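Side-chain contacts in condensin complex subunit 3 (Schizosaccharomyces pombe, PDB 5OQR), which serves as a regulatory subunit of condensin, the complex required for converting interphase chromatin into condensed mitotic-like chromosomes: residues 41-44 with 45-48; 94-97 with 98-102; 175-178 with 179-183. All coordinates share one frame; numbering follows the deposited sequence.

Three local contacts, each between adjoining segments of the chain, follow one another in series, so that none encloses a loop and none nests within or crosses another. Contact 1 spans the way out of helix 33-42 into the loop before helix 52-69. Contact 2 is the opening part of helix 94-108 in HEAT repeat 2, and it touches contact 1: Arg-99 NE lies 3.1 Å from Val-47 O, a probable hydrogen bond that ties the loop to the later helix. Contact 3, in helix 173-182 of HEAT repeat 4, stands apart, its nearest atoms about 10 Å from those of contact 2 and about 17 Å from those of contact 1.

Contact 1 of 3, residues 41-44 with 45-48; sequences LNII and LTVK
Leu-41 O is gripped twice, by Ile-44 N at 2.6 Å and by Leu-45 N at 3.0 Å, an arrangement that illustrates how a helix of this HEAT-repeat protein runs out into a loop. The bond from Leu-45 N to Leu-41 O is noticeably bent, with an N-H...O angle of 136°. Around the same oxygen the side chain of Leu-45 closes in. Its CG is 3.4 Å from Leu-41 O, set there by a chi1 of -50° that places CG beside the backbone N, while CD2 follows at 3.8 Å from Leu-41 O. Hydrocarbon thus lies close to an oxygen that two backbone N-H groups hold.

Further on, Thr-46 CG2 packs against Ile-43 O, and Val-47 CG2 against Ile-44 O. Leu-41 and Ile-44 are buried against helix 52-69, and Leu-41 also against helix 78-86, whose His-84 bonds Asn-42 OD1. Helix 94-108 adds a further wall, Ile-44 and Leu-45 both packing on its Ile-103 and Leu-45 also on Arg-99. An aromatic side chain from another protein chain packs on Ile-43, and one also on Leu-45. Past the last touching residue the chain of Lys-48 folds back over its own segment, bringing NZ to Thr-46 O in a weak hydrogen bond of 3.3 Å.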
ATOM      1  N   LEU A  41      -9.658  29.727 -35.973  1.00 82.56           N
ATOM      2  CA  LEU A  41      -9.256  29.460 -34.599  1.00 87.23           C
ATOM      3  C   LEU A  41     -10.022  30.332 -33.613  1.00 88.25           C
ATOM      4  O   LEU A  41     -10.395  29.865 -32.531  1.00 87.71           O
ATOM      5  CB  LEU A  41      -7.751  29.674 -34.451  1.00 82.27           C
ATOM      6  CG  LEU A  41      -6.915  28.724 -35.310  1.00 83.83           C
ATOM      7  CD1 LEU A  41      -5.496  29.209 -35.417  1.00 73.87           C
ATOM      8  CD2 LEU A  41      -6.948  27.320 -34.736  1.00 79.40           C
ATOM      9  N   ASN A  42     -10.267  31.595 -33.968  1.00 84.80           N
ATOM     10  CA  ASN A  42     -11.116  32.440 -33.137  1.00 81.99           C
ATOM     11  C   ASN A  42     -12.458  31.773 -32.870  1.00 78.98           C
ATOM     12  O   ASN A  42     -13.076  32.012 -31.828  1.00 83.28           O
ATOM     13  CB  ASN A  42     -11.322  33.798 -33.809  1.00 89.25           C
ATOM     14  CG  ASN A  42     -10.024  34.559 -33.997  1.00 91.28           C
ATOM     15  OD1 ASN A  42      -9.083  34.406 -33.218  1.00 94.52           O
ATOM     16  ND2 ASN A  42      -9.967  35.383 -35.035  1.00 86.43           N
ATOM     17  N   ILE A  43     -12.921  30.931 -33.800  1.00 83.08           N
ATOM     18  CA  ILE A  43     -14.148  30.165 -33.600  1.00 92.17           C
ATOM     19  C   ILE A  43     -13.889  28.854 -32.870  1.00 93.75           C
ATOM     20  O   ILE A  43     -14.846  28.191 -32.443  1.00 89.48           O
ATOM     21  CB  ILE A  43     -14.837  29.953 -34.965  1.00 95.60           C
ATOM     22  CG1 ILE A  43     -15.550  31.252 -35.367  1.00 90.96           C
ATOM     23  CG2 ILE A  43     -15.801  28.755 -34.942  1.00 98.30           C
ATOM     24  CD1 ILE A  43     -16.381  31.171 -36.620  1.00101.26           C
ATOM     25  N   ILE A  44     -12.625  28.463 -32.699  1.00 86.97           N
ATOM     26  CA  ILE A  44     -12.312  27.327 -31.840  1.00 86.93           C
ATOM     27  C   ILE A  44     -12.221  27.746 -30.379  1.00 87.85           C
ATOM     28  O   ILE A  44     -12.374  26.900 -29.489  1.00 91.76           O
ATOM     29  CB  ILE A  44     -11.016  26.653 -32.323  1.00 88.35           C
ATOM     30  CG1 ILE A  44     -11.342  25.689 -33.467  1.00 87.47           C
ATOM     31  CG2 ILE A  44     -10.309  25.902 -31.191  1.00 88.15           C
ATOM     32  CD1 ILE A  44     -10.148  25.255 -34.271  1.00 94.43           C
ATOM     33  N   LEU A  45     -11.985  29.030 -30.103  1.00 83.76           N
ATOM     34  CA  LEU A  45     -11.955  29.502 -28.726  1.00 81.63           C
ATOM     35  C   LEU A  45     -13.347  29.603 -28.119  1.00 86.88           C
ATOM     36  O   LEU A  45     -13.474  29.602 -26.890  1.00 94.64           O
ATOM     37  CB  LEU A  45     -11.267  30.867 -28.651  1.00 75.47           C
ATOM     38  CG  LEU A  45      -9.909  31.000 -29.345  1.00 77.25           C
ATOM     39  CD1 LEU A  45      -9.242  32.306 -28.937  1.00 89.06           C
ATOM     40  CD2 LEU A  45      -9.000  29.820 -29.039  1.00 88.60           C
ATOM     41  N   THR A  46     -14.391  29.691 -28.945  1.00 84.32           N
ATOM     42  CA  THR A  46     -15.748  29.828 -28.425  1.00 94.82           C
ATOM     43  C   THR A  46     -16.351  28.487 -28.035  1.00 95.46           C
ATOM     44  O   THR A  46     -17.154  28.426 -27.098  1.00101.62           O
ATOM     45  CB  THR A  46     -16.650  30.521 -29.452  1.00104.66           C
ATOM     46  OG1 THR A  46     -17.998  30.558 -28.964  1.00124.11           O
ATOM     47  CG2 THR A  46     -16.622  29.805 -30.795  1.00 98.97           C
ATOM     48  N   VAL A  47     -15.986  27.411 -28.731  1.00 92.31           N
ATOM     49  CA  VAL A  47     -16.532  26.095 -28.420  1.00 93.36           C
ATOM     50  C   VAL A  47     -16.008  25.628 -27.071  1.00 97.88           C
ATOM     51  O   VAL A  47     -14.802  25.685 -26.798  1.00 94.53           O
ATOM     52  CB  VAL A  47     -16.188  25.086 -29.528  1.00 92.32           C
ATOM     53  CG1 VAL A  47     -17.009  25.365 -30.772  1.00 97.63           C
ATOM     54  CG2 VAL A  47     -14.695  25.104 -29.851  1.00 94.08           C
ATOM     55  N   LYS A  48     -16.917  25.161 -26.218  1.00104.40           N
ATOM     56  CA  LYS A  48     -16.540  24.629 -24.919  1.00105.93           C
ATOM     57  C   LYS A  48     -15.945  23.231 -25.069  1.00107.55           C
ATOM     58  O   LYS A  48     -16.153  22.540 -26.071  1.00104.00           O
ATOM     59  CB  LYS A  48     -17.753  24.588 -23.984  1.00 96.26           C
ATOM     60  CG  LYS A  48     -18.388  25.948 -23.701  1.00105.95           C
ATOM     61  CD  LYS A  48     -17.477  26.822 -22.860  1.00113.26           C
ATOM     62  CE  LYS A  48     -18.020  28.230 -22.680  1.00120.77           C
ATOM     63  NZ  LYS A  48     -17.840  29.052 -23.911  1.00121.22           N
TER

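Contact 2 of 3, residues 94-97 with 98-102; sequences KTVR and YRCCQ
Arg-99 swings its CG beside its own backbone N (chi1 -65°), which lays CB and CG against the carbonyl of Thr-95, CG 3.1 Å from Thr-95 O; a second bend of the same size at chi2 then turns the rest of the chain. Tyr-98 takes another course: with CG away from its N (chi1 153°), its CB sits 3.2 Å from Lys-94 O and the ring leads off from the earlier segment. Both moves start from an alpha-helical turn of HEAT repeat 2, in which Arg-99 N bonds Thr-95 O, Cys-100 N donates to Val-96 O, and Cys-101 N bonds Arg-97 O at 3.0 Å. Cys-100 SG makes a loose apolar contact with Val-96 CG1 at 4.4 Å.

The Tyr-98 ring comes over the guanidinium of Arg-99: CE2 stands 3.5 Å above its plane, offset toward the rim, while in that plane Arg-99 NH1 donates to a lone pair of Gln-102 OE1 at 2.8 Å. NE and NH2 also bond the loop after helix 33-42, NH2 only weakly, which should limit the group's rotation. Arg-97 leaves the other way, to a salt bridge with Asp-132. Helix 94-108 thereby sits between helix 135-145, which meets Arg-97, Tyr-98 and Cys-101, and helix 52-69, which meets Arg-99 and Gln-102.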
ATOM      1  N   LYS A  94     -12.751  30.291 -19.288  1.00119.04           N
ATOM      2  CA  LYS A  94     -11.771  29.242 -19.027  1.00116.25           C
ATOM      3  C   LYS A  94     -11.479  28.429 -20.278  1.00111.93           C
ATOM      4  O   LYS A  94     -10.385  27.865 -20.412  1.00111.73           O
ATOM      5  CB  LYS A  94     -12.264  28.326 -17.905  1.00114.81           C
ATOM      6  CG  LYS A  94     -13.493  27.501 -18.249  1.00116.29           C
ATOM      7  CD  LYS A  94     -13.987  26.736 -17.031  1.00119.00           C
ATOM      8  CE  LYS A  94     -15.264  25.966 -17.326  1.00132.83           C
ATOM      9  NZ  LYS A  94     -15.989  25.608 -16.075  1.00148.89           N
ATOM     10  N   THR A  95     -12.432  28.364 -21.207  1.00110.92           N
ATOM     11  CA  THR A  95     -12.215  27.625 -22.443  1.00107.33           C
ATOM     12  C   THR A  95     -11.370  28.413 -23.436  1.00 99.60           C
ATOM     13  O   THR A  95     -10.579  27.817 -24.174  1.00102.87           O
ATOM     14  CB  THR A  95     -13.558  27.246 -23.059  1.00100.75           C
ATOM     15  OG1 THR A  95     -14.448  28.366 -22.986  1.00103.76           O
ATOM     16  CG2 THR A  95     -14.145  26.060 -22.302  1.00102.20           C
ATOM     17  N   VAL A  96     -11.513  29.739 -23.472  1.00103.51           N
ATOM     18  CA  VAL A  96     -10.595  30.550 -24.265  1.00104.41           C
ATOM     19  C   VAL A  96      -9.166  30.335 -23.789  1.00 97.27           C
ATOM     20  O   VAL A  96      -8.228  30.276 -24.591  1.00 86.91           O
ATOM     21  CB  VAL A  96     -11.004  32.034 -24.202  1.00111.08           C
ATOM     22  CG1 VAL A  96      -9.929  32.928 -24.818  1.00101.05           C
ATOM     23  CG2 VAL A  96     -12.326  32.238 -24.921  1.00117.09           C
ATOM     24  N   ARG A  97      -8.977  30.215 -22.473  1.00106.41           N
ATOM     25  CA  ARG A  97      -7.662  29.876 -21.942  1.00106.89           C
ATOM     26  C   ARG A  97      -7.299  28.430 -22.255  1.00100.64           C
ATOM     27  O   ARG A  97      -6.152  28.131 -22.603  1.00 94.09           O
ATOM     28  CB  ARG A  97      -7.630  30.115 -20.435  1.00108.57           C
ATOM     29  CG  ARG A  97      -7.029  31.446 -20.017  1.00115.90           C
ATOM     30  CD  ARG A  97      -7.074  31.600 -18.509  1.00118.39           C
ATOM     31  NE  ARG A  97      -8.433  31.450 -17.998  1.00113.09           N
ATOM     32  CZ  ARG A  97      -8.738  31.236 -16.724  1.00112.07           C
ATOM     33  NH1 ARG A  97      -7.777  31.140 -15.815  1.00124.86           N
ATOM     34  NH2 ARG A  97     -10.006  31.113 -16.359  1.00112.12           N
ATOM     35  N   TYR A  98      -8.266  27.518 -22.130  1.00 96.73           N
ATOM     36  CA  TYR A  98      -7.993  26.106 -22.372  1.00 84.71           C
ATOM     37  C   TYR A  98      -7.727  25.841 -23.848  1.00 84.53           C
ATOM     38  O   TYR A  98      -6.815  25.080 -24.190  1.00 80.92           O
ATOM     39  CB  TYR A  98      -9.162  25.262 -21.864  1.00 85.94           C
ATOM     40  CG  TYR A  98      -9.347  23.944 -22.578  1.00 86.06           C
ATOM     41  CD1 TYR A  98      -8.527  22.861 -22.300  1.00 82.65           C
ATOM     42  CD2 TYR A  98     -10.353  23.778 -23.517  1.00 90.19           C
ATOM     43  CE1 TYR A  98      -8.697  21.652 -22.946  1.00 85.81           C
ATOM     44  CE2 TYR A  98     -10.533  22.574 -24.169  1.00 94.21           C
ATOM     45  CZ  TYR A  98      -9.701  21.514 -23.879  1.00 93.14           C
ATOM     46  OH  TYR A  98      -9.875  20.312 -24.524  1.00 92.69           O
ATOM     47  N   ARG A  99      -8.506  26.461 -24.737  1.00 91.94           N
ATOM     48  CA  ARG A  99      -8.253  26.302 -26.165  1.00 86.52           C
ATOM     49  C   ARG A  99      -6.916  26.917 -26.556  1.00 82.03           C
ATOM     50  O   ARG A  99      -6.148  26.314 -27.313  1.00 85.41           O
ATOM     51  CB  ARG A  99      -9.390  26.927 -26.976  1.00 89.16           C
ATOM     52  CG  ARG A  99     -10.744  26.251 -26.792  1.00 88.23           C
ATOM     53  CD  ARG A  99     -10.743  24.823 -27.314  1.00 85.42           C
ATOM     54  NE  ARG A  99     -12.056  24.197 -27.191  1.00 87.44           N
ATOM     55  CZ  ARG A  99     -12.291  22.902 -27.386  1.00 88.87           C
ATOM     56  NH1 ARG A  99     -11.300  22.082 -27.711  1.00 92.64           N
ATOM     57  NH2 ARG A  99     -13.520  22.425 -27.251  1.00 94.92           N
ATOM     58  N   CYS A 100      -6.618  28.114 -26.050  1.00 85.18           N
ATOM     59  CA  CYS A 100      -5.336  28.744 -26.351  1.00 88.01           C
ATOM     60  C   CYS A 100      -4.179  27.827 -25.974  1.00 85.06           C
ATOM     61  O   CYS A 100      -3.281  27.574 -26.787  1.00 80.15           O
ATOM     62  CB  CYS A 100      -5.224  30.081 -25.619  1.00 97.14           C
ATOM     63  SG  CYS A 100      -6.075  31.452 -26.435  1.00 76.76           S
ATOM     64  N   CYS A 101      -4.183  27.317 -24.741  1.00 90.79           N
ATOM     65  CA  CYS A 101      -3.150  26.370 -24.336  1.00 85.80           C
ATOM     66  C   CYS A 101      -3.210  25.105 -25.179  1.00 79.63           C
ATOM     67  O   CYS A 101      -2.172  24.554 -25.563  1.00 81.76           O
ATOM     68  CB  CYS A 101      -3.302  26.033 -22.853  1.00 85.86           C
ATOM     69  SG  CYS A 101      -2.951  27.412 -21.743  1.00 84.64           S
ATOM     70  N   GLN A 102      -4.420  24.627 -25.476  1.00 80.45           N
ATOM     71  CA  GLN A 102      -4.570  23.447 -26.321  1.00 80.17           C
ATOM     72  C   GLN A 102      -3.921  23.666 -27.680  1.00 83.60           C
ATOM     73  O   GLN A 102      -3.148  22.826 -28.158  1.00 82.47           O
ATOM     74  CB  GLN A 102      -6.051  23.108 -26.479  1.00 78.40           C
ATOM     75  CG  GLN A 102      -6.328  21.855 -27.293  1.00 76.19           C
ATOM     76  CD  GLN A 102      -7.807  21.631 -27.524  1.00 79.15           C
ATOM     77  OE1 GLN A 102      -8.577  22.582 -27.647  1.00 80.51           O
ATOM     78  NE2 GLN A 102      -8.214  20.369 -27.583  1.00 91.36           N
TER

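Contact 3 of 3, residues 175-178 with 179-183; sequences VRRS and VLLNI
Val-179 begins the later half of helix 173-182, part of HEAT repeat 4, by donating its N to Val-175 O at 3.0 Å. Its CG2 turns beside its own N and rests 3.3 Å from the same Val-175 oxygen. Leu-180 repeats the backbone bond one residue on, its N donating to Arg-176 O at 2.7 Å, while its CB is close to the same oxygen and its side chain goes on to helix 202-212. At Leu-181 the regular pattern falters: its N forms two weak bonds, to Arg-177 O and to Ser-178 O. Its side chain packs along Arg-177, CD1 lying 3.9 Å from Arg-177 CG as the two side chains run side by side, pointing the same way. Asn-182 then bends back over the preceding turn, chi1 of -54° bringing its amide to Ser-178, where ND2 donates to Ser-178 O with an N-H...O angle of 154°; the 2.5 Å length of this ND2 to O bond is doubtful. Ile-183 N closes the turn on Val-179 O.

Arg-176 NE makes a salt bridge with Asp-199 and its NH2 donates to the backbone O of Asp-170, while Val-179 packs on helices 135-145 and 158-169. If the short Asn-182 bond is real, the chemistry implies that the last turn is held partly by a side-chain amide, which supplements the weak backbone donor at Ser-178 O.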
ATOM      1  N   VAL A 175      -4.003  16.055 -14.510  1.00 65.62           N
ATOM      2  CA  VAL A 175      -2.911  17.014 -14.628  1.00 70.77           C
ATOM      3  C   VAL A 175      -1.587  16.338 -14.299  1.00 65.72           C
ATOM      4  O   VAL A 175      -0.630  16.399 -15.079  1.00 66.42           O
ATOM      5  CB  VAL A 175      -3.158  18.235 -13.724  1.00 73.55           C
ATOM      6  CG1 VAL A 175      -2.077  19.286 -13.944  1.00 73.63           C
ATOM      7  CG2 VAL A 175      -4.533  18.831 -13.993  1.00 69.64           C
ATOM      8  N   ARG A 176      -1.516  15.676 -13.142  1.00 72.38           N
ATOM      9  CA  ARG A 176      -0.303  14.957 -12.767  1.00 76.31           C
ATOM     10  C   ARG A 176       0.149  14.026 -13.885  1.00 70.16           C
ATOM     11  O   ARG A 176       1.336  13.974 -14.225  1.00 61.64           O
ATOM     12  CB  ARG A 176      -0.540  14.168 -11.479  1.00 75.74           C
ATOM     13  CG  ARG A 176      -0.713  15.032 -10.246  1.00 77.76           C
ATOM     14  CD  ARG A 176      -0.567  14.219  -8.969  1.00 74.61           C
ATOM     15  NE  ARG A 176      -1.563  13.156  -8.863  1.00 71.10           N
ATOM     16  CZ  ARG A 176      -2.833  13.348  -8.523  1.00 77.39           C
ATOM     17  NH1 ARG A 176      -3.665  12.320  -8.448  1.00 67.35           N
ATOM     18  NH2 ARG A 176      -3.278  14.570  -8.272  1.00 88.90           N
ATOM     19  N   ARG A 177      -0.790  13.282 -14.473  1.00 65.74           N
ATOM     20  CA  ARG A 177      -0.429  12.353 -15.539  1.00 69.11           C
ATOM     21  C   ARG A 177       0.175  13.085 -16.729  1.00 66.64           C
ATOM     22  O   ARG A 177       1.141  12.607 -17.336  1.00 72.31           O
ATOM     23  CB  ARG A 177      -1.652  11.544 -15.972  1.00 68.82           C
ATOM     24  CG  ARG A 177      -1.365  10.608 -17.133  1.00 71.93           C
ATOM     25  CD  ARG A 177      -2.340   9.445 -17.204  1.00 66.11           C
ATOM     26  NE  ARG A 177      -3.638   9.826 -17.758  1.00 86.84           N
ATOM     27  CZ  ARG A 177      -4.751  10.019 -17.056  1.00 93.88           C
ATOM     28  NH1 ARG A 177      -4.764   9.868 -15.737  1.00 84.32           N
ATOM     29  NH2 ARG A 177      -5.872  10.359 -17.680  1.00 99.82           N
ATOM     30  N   SER A 178      -0.380  14.245 -17.081  1.00 68.68           N
ATOM     31  CA  SER A 178       0.175  15.016 -18.187  1.00 68.73           C
ATOM     32  C   SER A 178       1.604  15.444 -17.887  1.00 66.78           C
ATOM     33  O   SER A 178       2.483  15.353 -18.752  1.00 64.19           O
ATOM     34  CB  SER A 178      -0.703  16.234 -18.468  1.00 69.22           C
ATOM     35  OG  SER A 178      -0.267  16.915 -19.630  1.00 67.19           O
ATOM     36  N   VAL A 179       1.857  15.916 -16.664  1.00 66.46           N
ATOM     37  CA  VAL A 179       3.221  16.248 -16.266  1.00 70.82           C
ATOM     38  C   VAL A 179       4.078  14.991 -16.268  1.00 76.51           C
ATOM     39  O   VAL A 179       5.241  15.005 -16.690  1.00 69.86           O
ATOM     40  CB  VAL A 179       3.234  16.926 -14.882  1.00 71.97           C
ATOM     41  CG1 VAL A 179       4.607  17.495 -14.592  1.00 80.17           C
ATOM     42  CG2 VAL A 179       2.182  18.025 -14.788  1.00 73.14           C
ATOM     43  N   LEU A 180       3.509  13.881 -15.797  1.00 72.01           N
ATOM     44  CA  LEU A 180       4.243  12.627 -15.720  1.00 73.27           C
ATOM     45  C   LEU A 180       4.645  12.123 -17.099  1.00 75.77           C
ATOM     46  O   LEU A 180       5.645  11.407 -17.231  1.00 75.10           O
ATOM     47  CB  LEU A 180       3.385  11.588 -14.997  1.00 74.96           C
ATOM     48  CG  LEU A 180       3.916  10.166 -14.827  1.00 66.33           C
ATOM     49  CD1 LEU A 180       5.335  10.157 -14.283  1.00 62.70           C
ATOM     50  CD2 LEU A 180       2.980   9.398 -13.908  1.00 65.68           C
ATOM     51  N   LEU A 181       3.895  12.492 -18.135  1.00 74.90           N
ATOM     52  CA  LEU A 181       4.110  11.956 -19.473  1.00 78.85           C
ATOM     53  C   LEU A 181       5.005  12.826 -20.346  1.00 83.17           C
ATOM     54  O   LEU A 181       5.406  12.377 -21.425  1.00 84.54           O
ATOM     55  CB  LEU A 181       2.765  11.761 -20.178  1.00 75.41           C
ATOM     56  CG  LEU A 181       2.112  10.389 -20.012  1.00 77.84           C
ATOM     57  CD1 LEU A 181       0.667  10.431 -20.474  1.00 74.52           C
ATOM     58  CD2 LEU A 181       2.886   9.336 -20.790  1.00 90.42           C
ATOM     59  N   ASN A 182       5.329  14.047 -19.920  1.00 78.69           N
ATOM     60  CA  ASN A 182       6.108  14.960 -20.744  1.00 79.92           C
ATOM     61  C   ASN A 182       7.327  15.541 -20.048  1.00 79.05           C
ATOM     62  O   ASN A 182       8.106  16.242 -20.701  1.00 82.95           O
ATOM     63  CB  ASN A 182       5.225  16.118 -21.235  1.00 84.63           C
ATOM     64  CG  ASN A 182       3.981  15.636 -21.951  1.00 82.38           C
ATOM     65  OD1 ASN A 182       3.966  15.503 -23.174  1.00 78.14           O
ATOM     66  ND2 ASN A 182       2.928  15.367 -21.188  1.00 78.89           N
ATOM     67  N   ILE A 183       7.527  15.273 -18.757  1.00 82.45           N
ATOM     68  CA  ILE A 183       8.691  15.813 -18.065  1.00 88.54           C
ATOM     69  C   ILE A 183       9.947  15.057 -18.489  1.00 92.96           C
ATOM     70  O   ILE A 183       9.902  13.901 -18.926  1.00 87.21           O
ATOM     71  CB  ILE A 183       8.489  15.754 -16.542  1.00 83.64           C
ATOM     72  CG1 ILE A 183       9.672  16.399 -15.821  1.00 85.04           C
ATOM     73  CG2 ILE A 183       8.308  14.311 -16.079  1.00 87.64           C
ATOM     74  CD1 ILE A 183       9.356  16.836 -14.411  1.00 87.66           C
TER